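Local atomic coordinates of CurJ (Moorea producens 3L, PDB entry 5TZ6), a protein that carries out dehydration, including a vinylogous one, as a dehydratase domain of a polyketide synthase module in curacin biosynthesis. Residues Q169-R174 against S224-V229; S220-I225 against A290-F295; F182-Q187 against K203-T208. The protein carries 1 engineered substitution. One frame throughout, in Å; residues are numbered along the deposited sequence.

Overall arrangement
Along the chain, helix 164-173 supplies the first half of contact 1 at Q169-R174. Contact 3 follows, joining F182-Q187 to K203-T208 across a hairpin of strands 185-190 and 194-200, and is complete before the chain enters helix 215-223; it therefore lies wholly within the loop that contact 1 closes at S224-V229. Contact 2 opens on S220-I225 and shares S224 and I225 with contact 1, so those two loops overlap in sequence; it closes 65 residues later at A290-F295 on strand 288-300. Contacts 1 and 2 together tie helix 215-223 and its exit to helix 164-173 and strand 288-300, while contact 3 packs beside the start of helix 215-223. F182 O probably accepts a hydrogen bond from Q223 NE2, joining contacts 3 and 2.

Contact 1: Q169-R174 against S224-V229; sequences QHLWDR and SIIALV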
ATOM      1  N   GLN A 169      35.806 -11.251  16.617  1.00 53.11           N
ATOM      2  CA  GLN A 169      36.637 -10.358  17.406  1.00 60.18           C
ATOM      3  C   GLN A 169      37.109  -9.191  16.558  1.00 62.50           C
ATOM      4  O   GLN A 169      37.053  -8.034  17.002  1.00 57.00           O
ATOM      5  CB  GLN A 169      37.827 -11.118  17.984  1.00 52.96           C
ATOM      6  CG  GLN A 169      38.712 -10.262  18.864  1.00 59.63           C
ATOM      7  CD  GLN A 169      38.017  -9.877  20.156  1.00 67.60           C
ATOM      8  OE1 GLN A 169      37.609 -10.743  20.926  1.00 77.45           O
ATOM      9  NE2 GLN A 169      37.885  -8.577  20.402  1.00 73.31           N
ATOM     10  N   HIS A 170      37.561  -9.470  15.326  1.00 58.82           N
ATOM     11  CA  HIS A 170      37.971  -8.378  14.450  1.00 56.79           C
ATOM     12  C   HIS A 170      36.871  -7.333  14.350  1.00 52.59           C
ATOM     13  O   HIS A 170      37.143  -6.128  14.367  1.00 47.07           O
ATOM     14  CB  HIS A 170      38.340  -8.906  13.060  1.00 46.36           C
ATOM     15  CG  HIS A 170      38.624  -7.824  12.060  1.00 57.11           C
ATOM     16  ND1 HIS A 170      39.901  -7.413  11.746  1.00 58.56           N
ATOM     17  CD2 HIS A 170      37.791  -7.076  11.296  1.00 54.23           C
ATOM     18  CE1 HIS A 170      39.845  -6.458  10.834  1.00 56.20           C
ATOM     19  NE2 HIS A 170      38.576  -6.230  10.547  1.00 56.39           N
ATOM     20  N   LEU A 171      35.616  -7.777  14.285  1.00 44.71           N
ATOM     21  CA  LEU A 171      34.529  -6.816  14.170  1.00 56.12           C
ATOM     22  C   LEU A 171      34.243  -6.163  15.513  1.00 60.28           C
ATOM     23  O   LEU A 171      34.003  -4.951  15.579  1.00 64.32           O
ATOM     24  CB  LEU A 171      33.279  -7.505  13.612  1.00 49.32           C
ATOM     25  CG  LEU A 171      33.365  -7.922  12.138  1.00 51.68           C
ATOM     26  CD1 LEU A 171      32.146  -8.731  11.749  1.00 48.86           C
ATOM     27  CD2 LEU A 171      33.507  -6.704  11.221  1.00 49.38           C
ATOM     28  N   TRP A 172      34.296  -6.952  16.592  1.00 59.86           N
ATOM     29  CA  TRP A 172      34.038  -6.411  17.922  1.00 58.47           C
ATOM     30  C   TRP A 172      34.946  -5.226  18.220  1.00 58.82           C
ATOM     31  O   TRP A 172      34.512  -4.230  18.813  1.00 52.46           O
ATOM     32  CB  TRP A 172      34.212  -7.513  18.967  1.00 51.05           C
ATOM     33  CG  TRP A 172      33.513  -7.229  20.259  1.00 55.38           C
ATOM     34  CD1 TRP A 172      34.013  -6.554  21.337  1.00 56.05           C
ATOM     35  CD2 TRP A 172      32.165  -7.579  20.595  1.00 59.58           C
ATOM     36  NE1 TRP A 172      33.067  -6.489  22.333  1.00 62.95           N
ATOM     37  CE2 TRP A 172      31.922  -7.104  21.899  1.00 58.21           C
ATOM     38  CE3 TRP A 172      31.142  -8.260  19.924  1.00 51.76           C
ATOM     39  CZ2 TRP A 172      30.703  -7.284  22.544  1.00 57.76           C
ATOM     40  CZ3 TRP A 172      29.932  -8.436  20.565  1.00 60.08           C
ATOM     41  CH2 TRP A 172      29.722  -7.949  21.863  1.00 56.14           C
ATOM     42  N   ASP A 173      36.203  -5.303  17.787  1.00 51.42           N
ATOM     43  CA  ASP A 173      37.151  -4.231  18.059  1.00 53.64           C
ATOM     44  C   ASP A 173      36.773  -2.940  17.344  1.00 66.65           C
ATOM     45  O   ASP A 173      37.075  -1.851  17.842  1.00 69.31           O
ATOM     46  CB  ASP A 173      38.554  -4.680  17.662  1.00 61.75           C
ATOM     47  CG  ASP A 173      39.038  -5.863  18.482  1.00 85.22           C
ATOM     48  OD1 ASP A 173      38.610  -6.002  19.648  1.00 89.59           O
ATOM     49  OD2 ASP A 173      39.845  -6.658  17.956  1.00100.45           O
ATOM     50  N   ARG A 174      36.121  -3.032  16.184  1.00 56.58           N
ATOM     51  CA  ARG A 174      35.661  -1.856  15.460  1.00 56.74           C
ATOM     52  C   ARG A 174      34.306  -1.360  15.945  1.00 55.64           C
ATOM     53  O   ARG A 174      33.680  -0.542  15.266  1.00 61.93           O
ATOM     54  CB  ARG A 174      35.602  -2.139  13.954  1.00 57.02           C
ATOM     55  CG  ARG A 174      36.945  -1.977  13.252  1.00 60.82           C
ATOM     56  CD  ARG A 174      37.812  -3.218  13.418  1.00 52.00           C
ATOM     57  NE  ARG A 174      39.105  -3.064  12.753  1.00 64.29           N
ATOM     58  CZ  ARG A 174      40.150  -3.862  12.959  1.00 73.00           C
ATOM     59  NH1 ARG A 174      40.049  -4.879  13.805  1.00 64.46           N
ATOM     60  NH2 ARG A 174      41.293  -3.646  12.322  1.00 83.39           N
ATOM     61  N   SER A 224      32.553 -13.172   5.479  1.00 62.54           N
ATOM     62  CA  SER A 224      33.650 -14.062   5.115  1.00 60.71           C
ATOM     63  C   SER A 224      34.882 -13.287   4.656  1.00 55.56           C
ATOM     64  O   SER A 224      36.011 -13.724   4.901  1.00 64.27           O
ATOM     65  CB  SER A 224      33.208 -15.035   4.020  1.00 59.03           C
ATOM     66  OG  SER A 224      32.803 -14.346   2.849  1.00 60.41           O
ATOM     67  N   ILE A 225      34.700 -12.131   4.011  1.00 46.69           N
ATOM     68  CA  ILE A 225      35.864 -11.433   3.473  1.00 52.32           C
ATOM     69  C   ILE A 225      36.776 -10.972   4.592  1.00 59.01           C
ATOM     70  O   ILE A 225      37.985 -10.821   4.383  1.00 63.89           O
ATOM     71  CB  ILE A 225      35.480 -10.229   2.587  1.00 59.87           C
ATOM     72  CG1 ILE A 225      35.292  -8.977   3.442  1.00 59.61           C
ATOM     73  CG2 ILE A 225      34.244 -10.528   1.741  1.00 63.93           C
ATOM     74  CD1 ILE A 225      35.919  -7.743   2.830  1.00 72.71           C
ATOM     75  N   ILE A 226      36.231 -10.771   5.791  1.00 55.55           N
ATOM     76  CA  ILE A 226      37.059 -10.338   6.906  1.00 48.45           C
ATOM     77  C   ILE A 226      38.199 -11.319   7.122  1.00 52.97           C
ATOM     78  O   ILE A 226      39.277 -10.938   7.595  1.00 51.60           O
ATOM     79  CB  ILE A 226      36.201 -10.194   8.178  1.00 47.26           C
ATOM     80  CG1 ILE A 226      35.252  -8.999   8.061  1.00 46.81           C
ATOM     81  CG2 ILE A 226      37.090 -10.099   9.424  1.00 43.41           C
ATOM     82  CD1 ILE A 226      35.952  -7.683   7.779  1.00 55.34           C
ATOM     83  N   ALA A 227      37.989 -12.592   6.770  1.00 51.18           N
ATOM     84  CA  ALA A 227      38.994 -13.622   7.009  1.00 55.71           C
ATOM     85  C   ALA A 227      40.213 -13.487   6.110  1.00 57.28           C
ATOM     86  O   ALA A 227      41.224 -14.151   6.366  1.00 69.38           O
ATOM     87  CB  ALA A 227      38.375 -15.011   6.836  1.00 53.46           C
ATOM     88  N   LEU A 228      40.159 -12.642   5.086  1.00 52.79           N
ATOM     89  CA  LEU A 228      41.312 -12.397   4.234  1.00 53.74           C
ATOM     90  C   LEU A 228      42.075 -11.135   4.612  1.00 58.33           C
ATOM     91  O   LEU A 228      43.042 -10.790   3.929  1.00 64.18           O
ATOM     92  CB  LEU A 228      40.872 -12.307   2.770  1.00 56.75           C
ATOM     93  CG  LEU A 228      39.962 -13.429   2.281  1.00 58.15           C
ATOM     94  CD1 LEU A 228      39.433 -13.110   0.896  1.00 59.66           C
ATOM     95  CD2 LEU A 228      40.704 -14.759   2.272  1.00 65.05           C
ATOM     96  N   VAL A 229      41.663 -10.439   5.673  1.00 61.15           N
ATOM     97  CA  VAL A 229      42.289  -9.178   6.057  1.00 69.05           C
ATOM     98  C   VAL A 229      42.574  -9.146   7.556  1.00 73.83           C
ATOM     99  O   VAL A 229      42.712  -8.070   8.148  1.00 78.05           O
ATOM    100  CB  VAL A 229      41.402  -7.988   5.645  1.00 67.21           C
ATOM    101  CG1 VAL A 229      41.122  -8.029   4.152  1.00 57.96           C
ATOM    102  CG2 VAL A 229      40.108  -8.010   6.427  1.00 67.98           C
TER
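H170 and I226 meet where helix 164-173 packs against the turns that follow helix 215-223, within one half of the double hot-dog fold of polyketide synthase dehydratases. The methyl CG2 of I226 comes obliquely upon the imidazole, 3.6 Å from H170 CD2. The other branch reaches the same ring, with I226 CD1 4.0 Å from H170 CD2. A looser step extends the apolar patch, L171 CD2 lying 4.3 Å from I226 CG1. L171 also touches the bound hydroxy acid, so one residue lies between the ligand and this packing. No hydrogen bond spans the two segments.

What turns the imidazole toward I226 is its first torsion, which sets CG anti to the backbone N (chi1 173°). Its polar end is held outside the contact by a bond between H170 NE2 and T239 OG1, and I226 also packs on T239, so strand 239-250 backs both partners.

A second shell comes from R174. Its guanidinium lies over one face of the H170 ring, offset toward the rim, and NE bonds to E238 O. The same arginine also bonds to the backbone of H170: R174 NH1 donates to H170 O over 3.2 Å, in the carbonyl plane and on a lone pair, with an N-H...O angle of 149°.

Contact 2: S220-I225 against A290-F295; sequences SCFQSI and AQVIGF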
ATOM      1  N   SER A 220      26.427 -12.810   6.821  1.00 51.39           N
ATOM      2  CA  SER A 220      27.525 -13.730   7.102  1.00 48.65           C
ATOM      3  C   SER A 220      28.394 -13.914   5.866  1.00 56.97           C
ATOM      4  O   SER A 220      29.635 -13.905   5.947  1.00 65.40           O
ATOM      5  CB  SER A 220      26.972 -15.076   7.568  1.00 46.02           C
ATOM      6  OG  SER A 220      26.220 -14.939   8.763  1.00 51.49           O
ATOM      7  N   CYS A 221      27.754 -14.033   4.700  1.00 56.43           N
ATOM      8  CA  CYS A 221      28.513 -14.155   3.462  1.00 57.57           C
ATOM      9  C   CYS A 221      29.450 -12.971   3.285  1.00 54.80           C
ATOM     10  O   CYS A 221      30.632 -13.144   2.970  1.00 55.18           O
ATOM     11  CB  CYS A 221      27.567 -14.281   2.265  1.00 52.63           C
ATOM     12  SG  CYS A 221      26.823 -15.909   2.101  1.00 67.23           S
ATOM     13  N   PHE A 222      28.945 -11.751   3.494  1.00 48.46           N
ATOM     14  CA  PHE A 222      29.850 -10.605   3.423  1.00 50.12           C
ATOM     15  C   PHE A 222      30.925 -10.645   4.509  1.00 60.18           C
ATOM     16  O   PHE A 222      32.038 -10.149   4.293  1.00 58.68           O
ATOM     17  CB  PHE A 222      29.065  -9.297   3.505  1.00 52.54           C
ATOM     18  CG  PHE A 222      28.085  -9.107   2.382  1.00 53.79           C
ATOM     19  CD1 PHE A 222      28.179  -9.869   1.227  1.00 58.62           C
ATOM     20  CD2 PHE A 222      27.081  -8.154   2.472  1.00 57.56           C
ATOM     21  CE1 PHE A 222      27.278  -9.701   0.191  1.00 52.36           C
ATOM     22  CE2 PHE A 222      26.181  -7.974   1.440  1.00 59.06           C
ATOM     23  CZ  PHE A 222      26.279  -8.751   0.298  1.00 55.71           C
ATOM     24  N   GLN A 223      30.624 -11.240   5.672  1.00 55.25           N
ATOM     25  CA  GLN A 223      31.602 -11.322   6.754  1.00 54.53           C
ATOM     26  C   GLN A 223      32.771 -12.213   6.381  1.00 58.48           C
ATOM     27  O   GLN A 223      33.869 -12.055   6.928  1.00 48.36           O
ATOM     28  CB  GLN A 223      30.966 -11.865   8.031  1.00 46.71           C
ATOM     29  CG  GLN A 223      29.822 -11.066   8.599  1.00 54.00           C
ATOM     30  CD  GLN A 223      29.095 -11.850   9.670  1.00 56.24           C
ATOM     31  OE1 GLN A 223      29.660 -12.767  10.259  1.00 60.43           O
ATOM     32  NE2 GLN A 223      27.834 -11.513   9.911  1.00 61.93           N
ATOM     33  N   SER A 224      32.553 -13.172   5.479  1.00 62.54           N
ATOM     34  CA  SER A 224      33.650 -14.062   5.115  1.00 60.71           C
ATOM     35  C   SER A 224      34.882 -13.287   4.656  1.00 55.56           C
ATOM     36  O   SER A 224      36.011 -13.724   4.901  1.00 64.27           O
ATOM     37  CB  SER A 224      33.208 -15.035   4.020  1.00 59.03           C
ATOM     38  OG  SER A 224      32.803 -14.346   2.849  1.00 60.41           O
ATOM     39  N   ILE A 225      34.700 -12.131   4.011  1.00 46.69           N
ATOM     40  CA  ILE A 225      35.864 -11.433   3.473  1.00 52.32           C
ATOM     41  C   ILE A 225      36.776 -10.972   4.592  1.00 59.01           C
ATOM     42  O   ILE A 225      37.985 -10.821   4.383  1.00 63.89           O
ATOM     43  CB  ILE A 225      35.480 -10.229   2.587  1.00 59.87           C
ATOM     44  CG1 ILE A 225      35.292  -8.977   3.442  1.00 59.61           C
ATOM     45  CG2 ILE A 225      34.244 -10.528   1.741  1.00 63.93           C
ATOM     46  CD1 ILE A 225      35.919  -7.743   2.830  1.00 72.71           C
ATOM     47  N   ALA A 290      23.537 -19.129  -3.926  1.00 60.71           N
ATOM     48  CA  ALA A 290      23.640 -17.716  -4.262  1.00 59.21           C
ATOM     49  C   ALA A 290      25.069 -17.437  -4.690  1.00 54.89           C
ATOM     50  O   ALA A 290      26.003 -18.152  -4.310  1.00 53.32           O
ATOM     51  CB  ALA A 290      23.240 -16.815  -3.086  1.00 42.54           C
ATOM     52  N   GLN A 291      25.237 -16.372  -5.465  1.00 50.81           N
ATOM     53  CA  GLN A 291      26.549 -16.027  -5.989  1.00 61.74           C
ATOM     54  C   GLN A 291      26.697 -14.517  -6.056  1.00 55.48           C
ATOM     55  O   GLN A 291      25.747 -13.807  -6.392  1.00 50.97           O
ATOM     56  CB  GLN A 291      26.765 -16.628  -7.380  1.00 60.99           C
ATOM     57  CG  GLN A 291      28.177 -16.470  -7.894  1.00 66.25           C
ATOM     58  CD  GLN A 291      28.378 -17.135  -9.235  1.00 71.07           C
ATOM     59  OE1 GLN A 291      29.364 -17.838  -9.453  1.00 83.78           O
ATOM     60  NE2 GLN A 291      27.439 -16.913 -10.146  1.00 68.54           N
ATOM     61  N   VAL A 292      27.888 -14.029  -5.729  1.00 58.30           N
ATOM     62  CA  VAL A 292      28.176 -12.600  -5.720  1.00 49.78           C
ATOM     63  C   VAL A 292      29.409 -12.366  -6.571  1.00 53.46           C
ATOM     64  O   VAL A 292      30.477 -12.929  -6.294  1.00 48.64           O
ATOM     65  CB  VAL A 292      28.398 -12.060  -4.299  1.00 49.61           C
ATOM     66  CG1 VAL A 292      28.776 -10.578  -4.347  1.00 44.89           C
ATOM     67  CG2 VAL A 292      27.163 -12.286  -3.454  1.00 47.96           C
ATOM     68  N   ILE A 293      29.270 -11.521  -7.586  1.00 52.78           N
ATOM     69  CA  ILE A 293      30.351 -11.159  -8.491  1.00 52.13           C
ATOM     70  C   ILE A 293      30.622  -9.676  -8.310  1.00 53.27           C
ATOM     71  O   ILE A 293      29.693  -8.858  -8.365  1.00 54.88           O
ATOM     72  CB  ILE A 293      29.989 -11.467  -9.957  1.00 57.22           C
ATOM     73  CG1 ILE A 293      29.785 -12.968 -10.158  1.00 60.77           C
ATOM     74  CG2 ILE A 293      31.074 -10.951 -10.897  1.00 52.35           C
ATOM     75  CD1 ILE A 293      31.052 -13.770 -10.047  1.00 67.81           C
ATOM     76  N   GLY A 294      31.887  -9.330  -8.112  1.00 58.50           N
ATOM     77  CA  GLY A 294      32.249  -7.932  -7.992  1.00 58.95           C
ATOM     78  C   GLY A 294      31.834  -7.293  -6.685  1.00 56.90           C
ATOM     79  O   GLY A 294      31.390  -6.137  -6.679  1.00 58.47           O
ATOM     80  N   PHE A 295      31.918  -8.029  -5.583  1.00 49.67           N
ATOM     81  CA  PHE A 295      31.721  -7.423  -4.275  1.00 46.81           C
ATOM     82  C   PHE A 295      32.883  -6.492  -3.970  1.00 53.44           C
ATOM     83  O   PHE A 295      34.048  -6.891  -4.061  1.00 53.95           O
ATOM     84  CB  PHE A 295      31.617  -8.494  -3.192  1.00 50.85           C
ATOM     85  CG  PHE A 295      31.482  -7.934  -1.807  1.00 52.03           C
ATOM     86  CD1 PHE A 295      32.604  -7.522  -1.102  1.00 52.91           C
ATOM     87  CD2 PHE A 295      30.240  -7.828  -1.205  1.00 55.04           C
ATOM     88  CE1 PHE A 295      32.489  -7.000   0.168  1.00 47.71           C
ATOM     89  CE2 PHE A 295      30.119  -7.313   0.076  1.00 59.43           C
ATOM     90  CZ  PHE A 295      31.244  -6.899   0.762  1.00 44.69           C
TER
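The rings of F222 and F295 lean together at 44°, an inclination that is neither a stack nor an edge-to-face pair, with centroids 4.8 Å apart. One corner of F295 does most of the touching: its CE2 sits over a face of F222, offset toward the rim, and comes within 3.4 Å of F222 CD1. CD2 of F295 follows behind, 3.8 Å from F222 CE1. F295 CB already points toward the helix segment, and chi1 of 177° (CG anti to the backbone N) carries the ring on toward F222.

The rest of the contact fits round this pair. V292 meets F222 at the ring edge, near its plane, with V292 CG2 4.5 Å from F222 CE1, so face and edge of one phenyl are taken by two residues of strand 288-300. Three residues on from F222, I225 CG2 approaches F295 CE1 obliquely at 4.2 Å. Between V292 and F295 the chain turns a corner at I293 and G294; the positive phi of G294 suits glycine, and its N bonds to D278 OD1.

I245 of strand 239-250 touches both rings, and F295 also rests on P242, which lines the ligand pocket. Were F222 cut back to an alanine, the space under F295 CE2 and beside V292 CG2 would probably be left unfilled, and the F295 ring would be freer to turn next to P242.

The contact belongs to the hot-dog core, where the central helix packs against the curved sheet. Built of buried carbon groups with no hydrogen bond across it, it depends on shape and close fit, and this apolar packing comes close to the ligand, the F222 side chain lying about 5 Å from the bound hydroxy acid.

Contact 3: F182-Q187 against K203-T208; sequences FRWIEQ and KTILNT
The indole nitrogen of W184 is gripped from outside the two segments, by a hydrogen bond to T216 OG1 and a weak one to S181 O. The NE1 side of the indole also meets the loop 203-208: I205 CD1 lies 3.7 Å from W184 NE1 and 3.9 Å from W184 CZ2. This methyl arrives obliquely to the ring plane, and the two side chains cross at about a right angle. I205 reaches that far because its chain is fully extended beyond CB, with chi2 at 180°, making CD1 the tip that touches.

Farther round the indole, T208 CG2 stands at the edge near the ring plane, 4.3 Å from W184 CH2. Two methyls of the same loop thus meet the indole, I205 CD1 from NE1 to CZ2 and T208 CG2 at CH2. With its N-H bound to T216, the indole probably has little freedom to rotate.

I205 also touches T216, so tryptophan and isoleucine share a partner at the start of helix 215-223. Just beyond W184 the strand carries a classic beta bulge, E186 and Q187 both facing Q198. The contact is plain packing in the hot-dog region: it lays the loop leaving strand 194-200 against the residues that lead into strand 185-190, with W184 touching both M199 of strand 194-200 and S220 of helix 215-223.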
ATOM      1  N   PHE A 182      23.484 -13.262  14.030  1.00 47.72           N
ATOM      2  CA  PHE A 182      24.353 -12.881  12.922  1.00 52.56           C
ATOM      3  C   PHE A 182      25.631 -13.713  12.858  1.00 53.43           C
ATOM      4  O   PHE A 182      26.485 -13.448  12.004  1.00 53.48           O
ATOM      5  CB  PHE A 182      24.704 -11.384  13.005  1.00 52.26           C
ATOM      6  CG  PHE A 182      23.718 -10.493  12.304  1.00 59.08           C
ATOM      7  CD1 PHE A 182      23.859 -10.207  10.952  1.00 59.71           C
ATOM      8  CD2 PHE A 182      22.643  -9.952  12.985  1.00 60.25           C
ATOM      9  CE1 PHE A 182      22.938  -9.396  10.288  1.00 53.19           C
ATOM     10  CE2 PHE A 182      21.722  -9.137  12.330  1.00 57.06           C
ATOM     11  CZ  PHE A 182      21.869  -8.863  10.979  1.00 51.39           C
ATOM     12  N   ARG A 183      25.784 -14.713  13.726  1.00 47.85           N
ATOM     13  CA  ARG A 183      27.004 -15.517  13.794  1.00 48.99           C
ATOM     14  C   ARG A 183      26.722 -16.888  13.185  1.00 56.38           C
ATOM     15  O   ARG A 183      26.538 -17.880  13.888  1.00 59.40           O
ATOM     16  CB  ARG A 183      27.511 -15.614  15.240  1.00 55.75           C
ATOM     17  CG  ARG A 183      27.974 -14.264  15.798  1.00 51.59           C
ATOM     18  CD  ARG A 183      28.515 -14.354  17.212  1.00 55.94           C
ATOM     19  NE  ARG A 183      28.949 -13.040  17.670  1.00 50.15           N
ATOM     20  CZ  ARG A 183      30.046 -12.815  18.388  1.00 58.67           C
ATOM     21  NH1 ARG A 183      30.366 -11.572  18.741  1.00 50.20           N
ATOM     22  NH2 ARG A 183      30.843 -13.825  18.721  1.00 51.82           N
ATOM     23  N   TRP A 184      26.689 -16.927  11.853  1.00 52.15           N
ATOM     24  CA  TRP A 184      26.447 -18.147  11.095  1.00 50.61           C
ATOM     25  C   TRP A 184      27.714 -18.955  10.858  1.00 48.07           C
ATOM     26  O   TRP A 184      27.642 -20.183  10.719  1.00 48.92           O
ATOM     27  CB  TRP A 184      25.829 -17.813   9.726  1.00 57.27           C
ATOM     28  CG  TRP A 184      24.359 -17.489   9.719  1.00 50.19           C
ATOM     29  CD1 TRP A 184      23.749 -16.415  10.298  1.00 45.43           C
ATOM     30  CD2 TRP A 184      23.320 -18.248   9.087  1.00 47.06           C
ATOM     31  NE1 TRP A 184      22.395 -16.459  10.070  1.00 51.28           N
ATOM     32  CE2 TRP A 184      22.105 -17.575   9.329  1.00 56.49           C
ATOM     33  CE3 TRP A 184      23.298 -19.433   8.343  1.00 48.44           C
ATOM     34  CZ2 TRP A 184      20.880 -18.048   8.852  1.00 49.62           C
ATOM     35  CZ3 TRP A 184      22.078 -19.905   7.871  1.00 50.34           C
ATOM     36  CH2 TRP A 184      20.890 -19.212   8.128  1.00 61.87           C
ATOM     37  N   ILE A 185      28.866 -18.295  10.781  1.00 45.30           N
ATOM     38  CA  ILE A 185      30.111 -18.958  10.404  1.00 65.71           C
ATOM     39  C   ILE A 185      30.602 -19.809  11.571  1.00 66.99           C
ATOM     40  O   ILE A 185      31.044 -19.287  12.597  1.00 66.13           O
ATOM     41  CB  ILE A 185      31.174 -17.949   9.957  1.00 55.77           C
ATOM     42  CG1 ILE A 185      30.649 -17.168   8.742  1.00 51.18           C
ATOM     43  CG2 ILE A 185      32.489 -18.653   9.668  1.00 57.70           C
ATOM     44  CD1 ILE A 185      31.580 -16.128   8.192  1.00 57.37           C
ATOM     45  N   GLU A 186      30.516 -21.129  11.417  1.00 77.07           N
ATOM     46  CA  GLU A 186      31.008 -22.053  12.426  1.00 80.48           C
ATOM     47  C   GLU A 186      32.453 -22.465  12.194  1.00 78.32           C
ATOM     48  O   GLU A 186      33.177 -22.706  13.165  1.00 80.65           O
ATOM     49  CB  GLU A 186      30.140 -23.313  12.473  1.00 95.43           C
ATOM     50  CG  GLU A 186      28.739 -23.095  13.008  1.00113.60           C
ATOM     51  CD  GLU A 186      28.584 -23.607  14.425  1.00136.89           C
ATOM     52  OE1 GLU A 186      28.675 -24.839  14.625  1.00143.24           O
ATOM     53  OE2 GLU A 186      28.379 -22.781  15.340  1.00150.22           O
ATOM     54  N   GLN A 187      32.904 -22.553  10.942  1.00 74.99           N
ATOM     55  CA  GLN A 187      34.271 -23.006  10.712  1.00 68.89           C
ATOM     56  C   GLN A 187      34.882 -22.239   9.553  1.00 63.61           C
ATOM     57  O   GLN A 187      34.171 -21.768   8.662  1.00 64.00           O
ATOM     58  CB  GLN A 187      34.315 -24.513  10.438  1.00 70.68           C
ATOM     59  CG  GLN A 187      34.178 -25.355  11.683  1.00 79.96           C
ATOM     60  CD  GLN A 187      34.418 -26.821  11.409  1.00 94.90           C
ATOM     61  OE1 GLN A 187      35.412 -27.397  11.854  1.00 98.90           O
ATOM     62  NE2 GLN A 187      33.512 -27.431  10.657  1.00 99.07           N
ATOM     63  N   LYS A 203      20.831 -20.849  16.406  1.00 82.63           N
ATOM     64  CA  LYS A 203      19.737 -21.432  17.168  1.00 80.95           C
ATOM     65  C   LYS A 203      18.631 -20.425  17.471  1.00 74.18           C
ATOM     66  O   LYS A 203      17.511 -20.829  17.795  1.00 79.08           O
ATOM     67  CB  LYS A 203      20.311 -22.058  18.439  1.00 90.05           C
ATOM     68  CG  LYS A 203      21.110 -23.322  18.127  1.00 98.55           C
ATOM     69  CD  LYS A 203      22.156 -23.644  19.180  1.00107.11           C
ATOM     70  CE  LYS A 203      23.462 -22.921  18.852  1.00104.96           C
ATOM     71  NZ  LYS A 203      24.531 -23.105  19.871  1.00 98.06           N
ATOM     72  N   THR A 204      18.914 -19.131  17.370  1.00 71.53           N
ATOM     73  CA  THR A 204      17.925 -18.096  17.639  1.00 78.59           C
ATOM     74  C   THR A 204      17.043 -17.764  16.433  1.00 81.47           C
ATOM     75  O   THR A 204      16.064 -17.027  16.589  1.00 82.83           O
ATOM     76  CB  THR A 204      18.618 -16.828  18.156  1.00 76.45           C
ATOM     77  OG1 THR A 204      19.828 -16.596  17.422  1.00 74.20           O
ATOM     78  CG2 THR A 204      18.941 -16.967  19.633  1.00 68.75           C
ATOM     79  N   ILE A 205      17.367 -18.272  15.243  1.00 84.35           N
ATOM     80  CA  ILE A 205      16.578 -18.048  14.032  1.00 86.68           C
ATOM     81  C   ILE A 205      15.693 -19.264  13.807  1.00 99.11           C
ATOM     82  O   ILE A 205      16.169 -20.405  13.879  1.00108.35           O
ATOM     83  CB  ILE A 205      17.478 -17.802  12.812  1.00 84.76           C
ATOM     84  CG1 ILE A 205      18.296 -16.528  12.998  1.00 83.91           C
ATOM     85  CG2 ILE A 205      16.639 -17.721  11.551  1.00 84.91           C
ATOM     86  CD1 ILE A 205      19.208 -16.231  11.841  1.00 87.38           C
ATOM     87  N   LEU A 206      14.405 -19.037  13.537  1.00 98.48           N
ATOM     88  CA  LEU A 206      13.489 -20.156  13.343  1.00108.33           C
ATOM     89  C   LEU A 206      12.612 -20.097  12.101  1.00117.89           C
ATOM     90  O   LEU A 206      11.969 -21.106  11.792  1.00120.22           O
ATOM     91  CB  LEU A 206      12.568 -20.298  14.563  1.00107.74           C
ATOM     92  CG  LEU A 206      13.277 -20.507  15.897  1.00103.22           C
ATOM     93  CD1 LEU A 206      12.254 -20.733  16.993  1.00111.23           C
ATOM     94  CD2 LEU A 206      14.255 -21.667  15.807  1.00 99.63           C
ATOM     95  N   ASN A 207      12.559 -18.979  11.377  1.00123.38           N
ATOM     96  CA  ASN A 207      11.608 -18.831  10.282  1.00131.69           C
ATOM     97  C   ASN A 207      12.277 -18.812   8.911  1.00132.35           C
ATOM     98  O   ASN A 207      11.680 -18.322   7.945  1.00129.43           O
ATOM     99  CB  ASN A 207      10.754 -17.574  10.467  1.00133.40           C
ATOM    100  CG  ASN A 207      11.583 -16.315  10.596  1.00134.58           C
ATOM    101  OD1 ASN A 207      12.809 -16.370  10.694  1.00132.73           O
ATOM    102  ND2 ASN A 207      10.914 -15.167  10.594  1.00137.65           N
ATOM    103  N   THR A 208      13.502 -19.335   8.798  1.00119.42           N
ATOM    104  CA  THR A 208      14.231 -19.265   7.534  1.00110.26           C
ATOM    105  C   THR A 208      13.454 -19.864   6.365  1.00105.55           C
ATOM    106  O   THR A 208      13.881 -19.704   5.213  1.00 99.86           O
ATOM    107  CB  THR A 208      15.586 -19.970   7.657  1.00 99.79           C
ATOM    108  OG1 THR A 208      15.430 -21.197   8.376  1.00 99.59           O
ATOM    109  CG2 THR A 208      16.584 -19.086   8.395  1.00 93.48           C
TER